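Local coordinates for protein putative hydrolase (Acinetobacter sp. NBRC 100985, PDB 4XUK) that probably hydrolyses organophosphorus compounds and lactones at a two-zinc site, as a member of the metallo-beta-lactamase superfamily, at residues Gly12-Thr17 with Val63-Ser68; Thr129-Asn134 with Lys178-Gly183; Asn253-Gly258 with Gly272-Ala277. The protein carries 2 engineered substitutions. All coordinates share one frame; numbering follows the deposited sequence.

Contact 1 of 3, residues Gly12-Thr17 with Val63-Ser68; sequences GDVQIT and VNIGKS
D13 meets N64 across a water, which lies 2.8 Å from D13 O and 2.9 Å from N64 O. It closes the end of the strand pair where direct bonding stops. The D13 carboxylate leads away, to a salt bridge with K209. V14 crosses V63 obliquely through its CG1. V14 CG1 is anti to the backbone N (chi1 -180°) and rests 3.6 Å from V63 CG1. V14 CG1 also lies 3.4 Å from N64 O. Q15 forms an antiparallel hydrogen-bonded pair with N64. The bond from N64 N to Q15 O is short at 2.8 Å. The return bond from Q15 N to N64 O is longer, 3.3 Å. N64 OD1 accepts from G66 N, 2.9 Å away, in an Asx turn that begins where the strand ends. Q15 OE1 and N64 ND2 both bond the hydroxyl of Y96. I16 then forms the non-hydrogen-bonded pair with V63, their CG1 atoms 4.2 Å apart. Strand 14-26 lies between strands 6-11 and 54-64. I16 and V63 share the face toward the second sheet, and V14 is buried beside them. The three pack on strands 202-208 and 211-215, between the two facing sheets of the alpha-beta/beta-alpha sandwich of the metallo-beta-lactamase fold.

Contact 2 of 3, residues Thr129-Asn134 with Lys178-Gly183; sequences TVYVSN and KTYKLG
Y180 and S133 make the tight part of this parallel pair. The Y180 ring lies under the backbone of S133, whose CA sits 3.7 Å from the ring centroid and 15° off the ring normal. This is a CH-pi contact over one face. With chi1 at 61°, Y180 CG stands between its own N and carbonyl carbon, which turns the ring back across the neighbouring strand. Y131 CB meets the edge of the same ring. A water accepts from S133 N and makes a weak contact with Y180 OH. That hydroxyl also bonds Y204 OH, and the ring stacks edge-to-face with F202. S133 OG bonds G200 O and also caps helix 134-141 through E136 N.

Backbone bonds knit the strands in parallel register. K178 N gives a short bond to V130 O (2.7 Å), and N134 N another to Y180 O (2.8 Å). V132 O takes Y180 N at 3.3 Å, and T179 CA also comes close to it.

The exposed side is looser. K178 CB covers one face of the Y131 ring, 4.1 Å from its centroid, but the chain bends at chi2 and its end leads away. T129 OG1 lies 3.5 Å from K178 CG. The modelled join between N134 ND2 and K181 CD is doubtful, as is the lysine end beside it.

Helices 134-141 and 151-173 link the two parallel strands. The arrangement is a beta-alpha-beta crossover, with 177-180 as the outermost strand of its sheet.

Contact 3 of 3, residues Asn253-Gly258 with Gly272-Ala277; sequences NFAKNG and GHTYSA. Engineered in segment 272-277: T274 (natural residue Ile).
A255 brings the last turn of helix 240-257 over T274, with its segment 253-257 and strand segment 272-275 crossing nearly at right angles (94°) and their axes 6.8 Å apart. The helix packs on the second sheet of the alpha-beta/beta-alpha sandwich of the metallo-beta-lactamase fold. A255 CA approaches T274 O at 3.5 Å in a fairly straight CA-H...O contact. T274 O also takes a hydrogen bond from Y47 of the second subunit. Two waters fill in for direct bonds. One donates to F254 O and accepts from T274 N. The other donates to A255 O and accepts weakly from S276 N. In the engineered T274, CG2 presses on F254 CB at 3.5 Å, and OG1 is buried without a polar partner in the model. F254 CG lies anti to its carbonyl carbon (chi1 -58°), which carries the ring off while CB stays behind. A255 CB lies 3.8 Å from S276 CB. S276 OG bonds G279 N and S281 O. G258 ends the helix with positive phi (73°), its N still bonded to F254 O. The H273 ring stacks on Y47 of the second subunit, and its NE2 bonds T260 weakly. H273 CD2 points the ring edge at G258 O, in plane and 3.4 Å away.

From the N terminus, contact 1 closes first. Its loop of 45 residues holds helix 36-45 and most of strand 54-64. The chain then supplies zinc ligands H108, H110, D112 and H113 before contact 2 opens. Contact 2 closes over 43 residues, mostly helix. H197 and D218 follow, and then contact 3 closes a short loop of 13 residues that carries H265. The three loops are in series; none encloses or crosses another. Contacts 1 and 2 belong to the same seven-stranded sheet, with centres 21 Å apart. Contact 3 ties a helix to the other sheet and lies beside the second subunit. No two contacts touch.

Contact 1 of 3, residues Gly12-Thr17 with Val63-Ser68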
loop_
_atom_site.group_PDB
_atom_site.type_symbol
_atom_site.label_atom_id
_atom_site.label_comp_id
_atom_site.label_asym_id
_atom_site.label_seq_id
_atom_site.Cartn_x
_atom_site.Cartn_y
_atom_site.Cartn_z
ATOM N N GLY A 12 7.629 16.468 7.463
ATOM C CA GLY A 12 8.152 17.461 8.384
ATOM C C GLY A 12 7.046 17.974 9.283
ATOM O O GLY A 12 6.426 17.194 10.008
ATOM N N ASP A 13 6.782 19.277 9.220
ATOM C CA ASP A 13 5.722 19.885 10.024
ATOM C C ASP A 13 4.326 19.752 9.414
ATOM O O ASP A 13 3.341 20.225 9.988
ATOM C CB ASP A 13 6.025 21.365 10.266
ATOM C CG ASP A 13 7.158 21.571 11.247
ATOM O OD1 ASP A 13 7.430 20.650 12.050
ATOM O OD2 ASP A 13 7.775 22.658 11.221
ATOM N N VAL A 14 4.234 19.109 8.259
ATOM C CA VAL A 14 2.964 19.051 7.547
ATOM C C VAL A 14 2.405 17.638 7.558
ATOM O O VAL A 14 3.136 16.671 7.354
ATOM C CB VAL A 14 3.136 19.530 6.096
ATOM C CG1 VAL A 14 1.805 19.485 5.332
ATOM C CG2 VAL A 14 3.724 20.925 6.086
ATOM N N GLN A 15 1.110 17.514 7.817
ATOM C CA GLN A 15 0.465 16.214 7.732
ATOM C C GLN A 15 -0.449 16.219 6.524
ATOM O O GLN A 15 -1.282 17.119 6.364
ATOM C CB GLN A 15 -0.342 15.906 8.996
ATOM C CG GLN A 15 -1.066 14.569 8.931
ATOM C CD GLN A 15 -1.831 14.229 10.205
ATOM O OE1 GLN A 15 -2.761 14.930 10.594
ATOM N NE2 GLN A 15 -1.441 13.139 10.853
ATOM N N ILE A 16 -0.256 15.236 5.654
ATOM C CA ILE A 16 -1.134 15.042 4.513
ATOM C C ILE A 16 -1.963 13.787 4.768
ATOM O O ILE A 16 -1.420 12.732 5.080
ATOM C CB ILE A 16 -0.326 14.879 3.215
ATOM C CG1 ILE A 16 0.471 16.158 2.948
ATOM C CG2 ILE A 16 -1.258 14.559 2.048
ATOM C CD1 ILE A 16 1.560 16.024 1.896
ATOM N N THR A 17 -3.281 13.908 4.658
ATOM C CA THR A 17 -4.151 12.761 4.852
ATOM C C THR A 17 -4.703 12.310 3.510
ATOM O O THR A 17 -5.425 13.064 2.845
ATOM C CB THR A 17 -5.328 13.105 5.769
ATOM O OG1 THR A 17 -4.841 13.748 6.960
ATOM C CG2 THR A 17 -6.088 11.845 6.150
ATOM N N VAL A 63 -4.439 18.560 3.556
ATOM C CA VAL A 63 -3.111 19.045 3.919
ATOM C C VAL A 63 -3.221 19.994 5.111
ATOM O O VAL A 63 -3.778 21.098 5.006
ATOM C CB VAL A 63 -2.443 19.781 2.746
ATOM C CG1 VAL A 63 -0.993 20.126 3.078
ATOM C CG2 VAL A 63 -2.509 18.928 1.471
ATOM N N ASN A 64 -2.688 19.555 6.241
ATOM C CA ASN A 64 -2.645 20.370 7.448
ATOM C C ASN A 64 -1.300 21.099 7.494
ATOM O O ASN A 64 -0.265 20.490 7.786
ATOM C CB ASN A 64 -2.824 19.461 8.669
ATOM C CG ASN A 64 -2.799 20.215 9.991
ATOM O OD1 ASN A 64 -2.391 21.375 10.060
ATOM N ND2 ASN A 64 -3.225 19.542 11.054
ATOM N N ILE A 65 -1.306 22.394 7.193
ATOM C CA ILE A 65 -0.058 23.157 7.219
ATOM C C ILE A 65 0.110 23.952 8.518
ATOM O O ILE A 65 0.955 24.843 8.596
ATOM C CB ILE A 65 0.085 24.101 6.006
ATOM C CG1 ILE A 65 -1.012 25.164 6.018
ATOM C CG2 ILE A 65 0.049 23.311 4.696
ATOM C CD1 ILE A 65 -0.798 26.249 4.979
ATOM N N GLY A 66 -0.675 23.609 9.536
ATOM C CA GLY A 66 -0.554 24.243 10.842
ATOM C C GLY A 66 -1.713 25.170 11.152
ATOM O O GLY A 66 -2.571 24.851 11.965
ATOM N N LYS A 67 -1.741 26.325 10.506
ATOM C CA LYS A 67 -2.820 27.276 10.734
ATOM C C LYS A 67 -3.997 27.023 9.796
ATOM O O LYS A 67 -5.117 27.471 10.054
ATOM C CB LYS A 67 -2.301 28.701 10.569
ATOM C CG LYS A 67 -1.126 28.812 9.614
ATOM C CD LYS A 67 -1.558 28.653 8.168
ATOM C CE LYS A 67 -1.672 29.997 7.488
ATOM N NZ LYS A 67 -0.328 30.568 7.181
ATOM N N SER A 68 -3.737 26.298 8.709
ATOM C CA SER A 68 -4.764 26.010 7.723
ATOM C C SER A 68 -4.851 24.528 7.387
ATOM O O SER A 68 -3.882 23.770 7.531
ATOM C CB SER A 68 -4.536 26.822 6.443
ATOM O OG SER A 68 -4.643 28.213 6.696
HETATM O O HOH W 1 0.658 20.560 10.580
#

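Contact 2 of 3, residues Thr129-Asn134 with Lys178-Gly183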
loop_
_atom_site.group_PDB
_atom_site.type_symbol
_atom_site.label_atom_id
_atom_site.label_comp_id
_atom_site.label_asym_id
_atom_site.label_seq_id
_atom_site.Cartn_x
_atom_site.Cartn_y
_atom_site.Cartn_z
ATOM N N THR A 129 -13.105 28.193 0.963
ATOM C CA THR A 129 -13.215 28.718 -0.380
ATOM C C THR A 129 -12.504 27.816 -1.385
ATOM O O THR A 129 -11.410 27.269 -1.137
ATOM C CB THR A 129 -12.854 30.225 -0.477
ATOM O OG1 THR A 129 -12.052 30.496 -1.639
ATOM C CG2 THR A 129 -12.178 30.671 0.759
ATOM N N VAL A 130 -13.191 27.644 -2.505
ATOM C CA VAL A 130 -12.827 26.696 -3.536
ATOM C C VAL A 130 -12.118 27.445 -4.660
ATOM O O VAL A 130 -12.598 28.505 -5.115
ATOM C CB VAL A 130 -14.099 26.001 -4.071
ATOM C CG1 VAL A 130 -13.777 25.106 -5.248
ATOM C CG2 VAL A 130 -14.783 25.210 -2.955
ATOM N N TYR A 131 -10.967 26.911 -5.073
ATOM C CA TYR A 131 -10.178 27.462 -6.182
ATOM C C TYR A 131 -10.029 26.457 -7.313
ATOM O O TYR A 131 -9.845 25.255 -7.076
ATOM C CB TYR A 131 -8.755 27.778 -5.732
ATOM C CG TYR A 131 -8.617 28.943 -4.796
ATOM C CD1 TYR A 131 -8.879 28.806 -3.439
ATOM C CD2 TYR A 131 -8.187 30.172 -5.266
ATOM C CE1 TYR A 131 -8.737 29.888 -2.572
ATOM C CE2 TYR A 131 -8.046 31.255 -4.414
ATOM C CZ TYR A 131 -8.314 31.101 -3.072
ATOM O OH TYR A 131 -8.168 32.184 -2.234
ATOM N N VAL A 132 -10.041 26.963 -8.540
ATOM C CA VAL A 132 -9.735 26.149 -9.716
ATOM C C VAL A 132 -9.156 27.130 -10.744
ATOM O O VAL A 132 -9.351 28.350 -10.614
ATOM C CB VAL A 132 -11.016 25.452 -10.235
ATOM C CG1 VAL A 132 -11.970 26.488 -10.843
ATOM C CG2 VAL A 132 -10.681 24.334 -11.219
ATOM N N SER A 133 -8.429 26.638 -11.744
ATOM C CA SER A 133 -7.773 27.566 -12.662
ATOM C C SER A 133 -8.773 28.344 -13.521
ATOM O O SER A 133 -9.861 27.849 -13.839
ATOM C CB SER A 133 -6.768 26.846 -13.558
ATOM O OG SER A 133 -7.413 26.270 -14.679
ATOM N N ASN A 134 -8.383 29.545 -13.878
ATOM C CA ASN A 134 -9.094 30.382 -14.823
ATOM C C ASN A 134 -9.470 29.660 -16.115
ATOM O O ASN A 134 -10.586 29.662 -16.522
ATOM C CB ASN A 134 -8.302 31.671 -15.122
ATOM C CG ASN A 134 -6.894 31.411 -15.691
ATOM O OD1 ASN A 134 -6.319 30.360 -15.548
ATOM N ND2 ASN A 134 -6.348 32.406 -16.321
ATOM N N LYS A 178 -13.490 30.665 -6.426
ATOM C CA LYS A 178 -12.498 31.590 -6.948
ATOM C C LYS A 178 -11.746 30.934 -8.096
ATOM O O LYS A 178 -11.623 29.706 -8.144
ATOM C CB LYS A 178 -11.503 31.956 -5.846
ATOM C CG LYS A 178 -12.128 32.463 -4.557
ATOM C CD LYS A 178 -12.846 33.784 -4.782
ATOM C CE LYS A 178 -13.246 34.435 -3.465
ATOM N NZ LYS A 178 -13.809 35.797 -3.702
ATOM N N THR A 179 -11.247 31.746 -9.021
ATOM C CA THR A 179 -10.324 31.239 -10.034
ATOM C C THR A 179 -8.963 31.917 -9.901
ATOM O O THR A 179 -8.853 32.980 -9.282
ATOM C CB THR A 179 -10.882 31.377 -11.467
ATOM O OG1 THR A 179 -10.979 32.757 -11.830
ATOM C CG2 THR A 179 -12.263 30.735 -11.560
ATOM N N TYR A 180 -7.928 31.286 -10.457
ATOM C CA TYR A 180 -6.569 31.825 -10.378
ATOM C C TYR A 180 -5.875 31.749 -11.731
ATOM O O TYR A 180 -6.346 31.069 -12.653
ATOM C CB TYR A 180 -5.727 31.078 -9.331
ATOM C CG TYR A 180 -5.562 29.602 -9.631
ATOM C CD1 TYR A 180 -4.649 29.162 -10.587
ATOM C CD2 TYR A 180 -6.326 28.651 -8.969
ATOM C CE1 TYR A 180 -4.507 27.827 -10.876
ATOM C CE2 TYR A 180 -6.185 27.297 -9.247
ATOM C CZ TYR A 180 -5.273 26.899 -10.200
ATOM O OH TYR A 180 -5.124 25.561 -10.497
ATOM N N LYS A 181 -4.728 32.375 -11.824
ATOM C CA LYS A 181 -3.907 32.302 -13.004
ATOM C C LYS A 181 -2.524 31.773 -12.679
ATOM O O LYS A 181 -2.107 31.832 -11.572
ATOM C CB LYS A 181 -3.806 33.687 -13.619
ATOM C CG LYS A 181 -4.968 34.023 -14.491
ATOM C CD LYS A 181 -5.153 32.990 -15.618
ATOM C CE LYS A 181 -3.823 32.529 -16.228
ATOM N NZ LYS A 181 -3.615 31.073 -16.140
ATOM N N LEU A 182 -1.808 31.307 -13.666
ATOM C CA LEU A 182 -0.429 30.918 -13.523
ATOM C C LEU A 182 0.362 31.939 -12.707
ATOM O O LEU A 182 0.089 33.086 -12.873
ATOM C CB LEU A 182 0.088 30.877 -14.929
ATOM C CG LEU A 182 1.296 30.061 -15.250
ATOM C CD1 LEU A 182 1.529 28.917 -14.267
ATOM C CD2 LEU A 182 1.135 29.616 -16.669
ATOM N N GLY A 183 1.322 31.548 -11.851
ATOM C CA GLY A 183 2.072 32.521 -11.079
ATOM C C GLY A 183 1.440 32.771 -9.725
ATOM O O GLY A 183 2.105 33.244 -8.796
HETATM O O HOH W 2 -7.428 23.915 -12.270
#

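Contact 3 of 3, residues Asn253-Gly258 with Gly272-Ala277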
loop_
_atom_site.group_PDB
_atom_site.type_symbol
_atom_site.label_atom_id
_atom_site.label_comp_id
_atom_site.label_asym_id
_atom_site.label_seq_id
_atom_site.Cartn_x
_atom_site.Cartn_y
_atom_site.Cartn_z
ATOM N N ASN A 253 10.623 15.014 -14.876
ATOM C CA ASN A 253 10.950 15.854 -13.730
ATOM C C ASN A 253 10.934 15.074 -12.409
ATOM O O ASN A 253 11.884 15.167 -11.626
ATOM C CB ASN A 253 9.990 17.059 -13.692
ATOM C CG ASN A 253 9.986 17.786 -12.347
ATOM O OD1 ASN A 253 11.006 17.883 -11.665
ATOM N ND2 ASN A 253 8.825 18.311 -11.970
ATOM N N PHE A 254 9.873 14.299 -12.171
ATOM C CA PHE A 254 9.741 13.533 -10.919
ATOM C C PHE A 254 10.824 12.476 -10.736
ATOM O O PHE A 254 11.315 12.251 -9.622
ATOM C CB PHE A 254 8.379 12.840 -10.847
ATOM C CG PHE A 254 7.194 13.776 -10.940
ATOM C CD1 PHE A 254 7.295 15.105 -10.573
ATOM C CD2 PHE A 254 5.973 13.300 -11.389
ATOM C CE1 PHE A 254 6.191 15.949 -10.668
ATOM C CE2 PHE A 254 4.866 14.136 -11.484
ATOM C CZ PHE A 254 4.973 15.455 -11.122
ATOM N N ALA A 255 11.181 11.803 -11.826
ATOM C CA ALA A 255 12.215 10.774 -11.774
ATOM C C ALA A 255 13.595 11.357 -11.451
ATOM O O ALA A 255 14.334 10.779 -10.649
ATOM C CB ALA A 255 12.252 9.984 -13.078
ATOM N N LYS A 256 13.905 12.459 -12.068
ATOM C CA LYS A 256 15.125 13.140 -11.828
ATOM C C LYS A 256 15.217 13.817 -10.435
ATOM O O LYS A 256 16.193 13.743 -9.780
ATOM C CB LYS A 256 15.298 14.151 -12.923
ATOM C CG LYS A 256 16.561 14.938 -12.841
ATOM C CD LYS A 256 16.262 16.408 -12.947
ATOM C CE LYS A 256 16.851 17.012 -14.197
ATOM N NZ LYS A 256 17.965 17.951 -13.878
ATOM N N ASN A 257 14.165 14.477 -10.030
ATOM C CA ASN A 257 14.196 15.337 -8.851
ATOM C C ASN A 257 13.576 14.737 -7.600
ATOM O O ASN A 257 13.763 15.258 -6.497
ATOM C CB ASN A 257 13.607 16.704 -9.188
ATOM C CG ASN A 257 14.418 17.425 -10.259
ATOM O OD1 ASN A 257 15.594 17.704 -10.067
ATOM N ND2 ASN A 257 13.793 17.706 -11.389
ATOM N N GLY A 258 12.846 13.636 -7.767
ATOM C CA GLY A 258 12.433 12.831 -6.633
ATOM C C GLY A 258 11.337 13.387 -5.748
ATOM O O GLY A 258 11.226 12.971 -4.587
ATOM N N GLY A 272 3.520 8.426 -3.167
ATOM C CA GLY A 272 4.708 7.663 -3.516
ATOM C C GLY A 272 5.690 8.499 -4.312
ATOM O O GLY A 272 5.662 9.728 -4.256
ATOM N N HIS A 273 6.560 7.827 -5.058
ATOM C CA HIS A 273 7.583 8.500 -5.842
ATOM C C HIS A 273 7.695 7.782 -7.180
ATOM O O HIS A 273 7.214 6.654 -7.315
ATOM C CB HIS A 273 8.916 8.410 -5.117
ATOM C CG HIS A 273 8.937 9.109 -3.791
ATOM N ND1 HIS A 273 8.460 8.528 -2.634
ATOM C CD2 HIS A 273 9.386 10.338 -3.438
ATOM C CE1 HIS A 273 8.619 9.368 -1.624
ATOM N NE2 HIS A 273 9.183 10.470 -2.084
ATOM N N THR A 274 8.308 8.422 -8.174
ATOM C CA THR A 274 8.538 7.722 -9.437
ATOM C C THR A 274 10.013 7.528 -9.745
ATOM O O THR A 274 10.831 8.453 -9.622
ATOM C CB THR A 274 7.778 8.343 -10.651
ATOM O OG1 THR A 274 8.672 8.550 -11.752
ATOM C CG2 THR A 274 7.155 9.638 -10.284
ATOM N N TYR A 275 10.340 6.297 -10.119
ATOM C CA TYR A 275 11.691 5.934 -10.508
ATOM C C TYR A 275 11.713 5.667 -11.997
ATOM O O TYR A 275 10.704 5.248 -12.569
ATOM C CB TYR A 275 12.116 4.668 -9.766
ATOM C CG TYR A 275 13.343 3.989 -10.333
ATOM C CD1 TYR A 275 14.618 4.448 -10.026
ATOM C CD2 TYR A 275 13.224 2.879 -11.165
ATOM C CE1 TYR A 275 15.738 3.831 -10.535
ATOM C CE2 TYR A 275 14.344 2.241 -11.677
ATOM C CZ TYR A 275 15.597 2.728 -11.362
ATOM O OH TYR A 275 16.712 2.119 -11.871
ATOM N N SER A 276 12.864 5.920 -12.617
ATOM C CA SER A 276 13.100 5.529 -14.003
ATOM C C SER A 276 14.549 5.078 -14.174
ATOM O O SER A 276 15.476 5.746 -13.717
ATOM C CB SER A 276 12.825 6.694 -14.949
ATOM O OG SER A 276 13.058 6.303 -16.293
ATOM N N ALA A 277 14.740 3.947 -14.842
ATOM C CA ALA A 277 16.078 3.437 -15.113
ATOM C C ALA A 277 16.672 4.067 -16.370
ATOM O O ALA A 277 17.893 4.149 -16.504
ATOM C CB ALA A 277 16.050 1.917 -15.240
HETATM O O HOH W 3 9.442 11.002 -7.622
HETATM O O HOH W 4 14.448 8.028 -10.419
#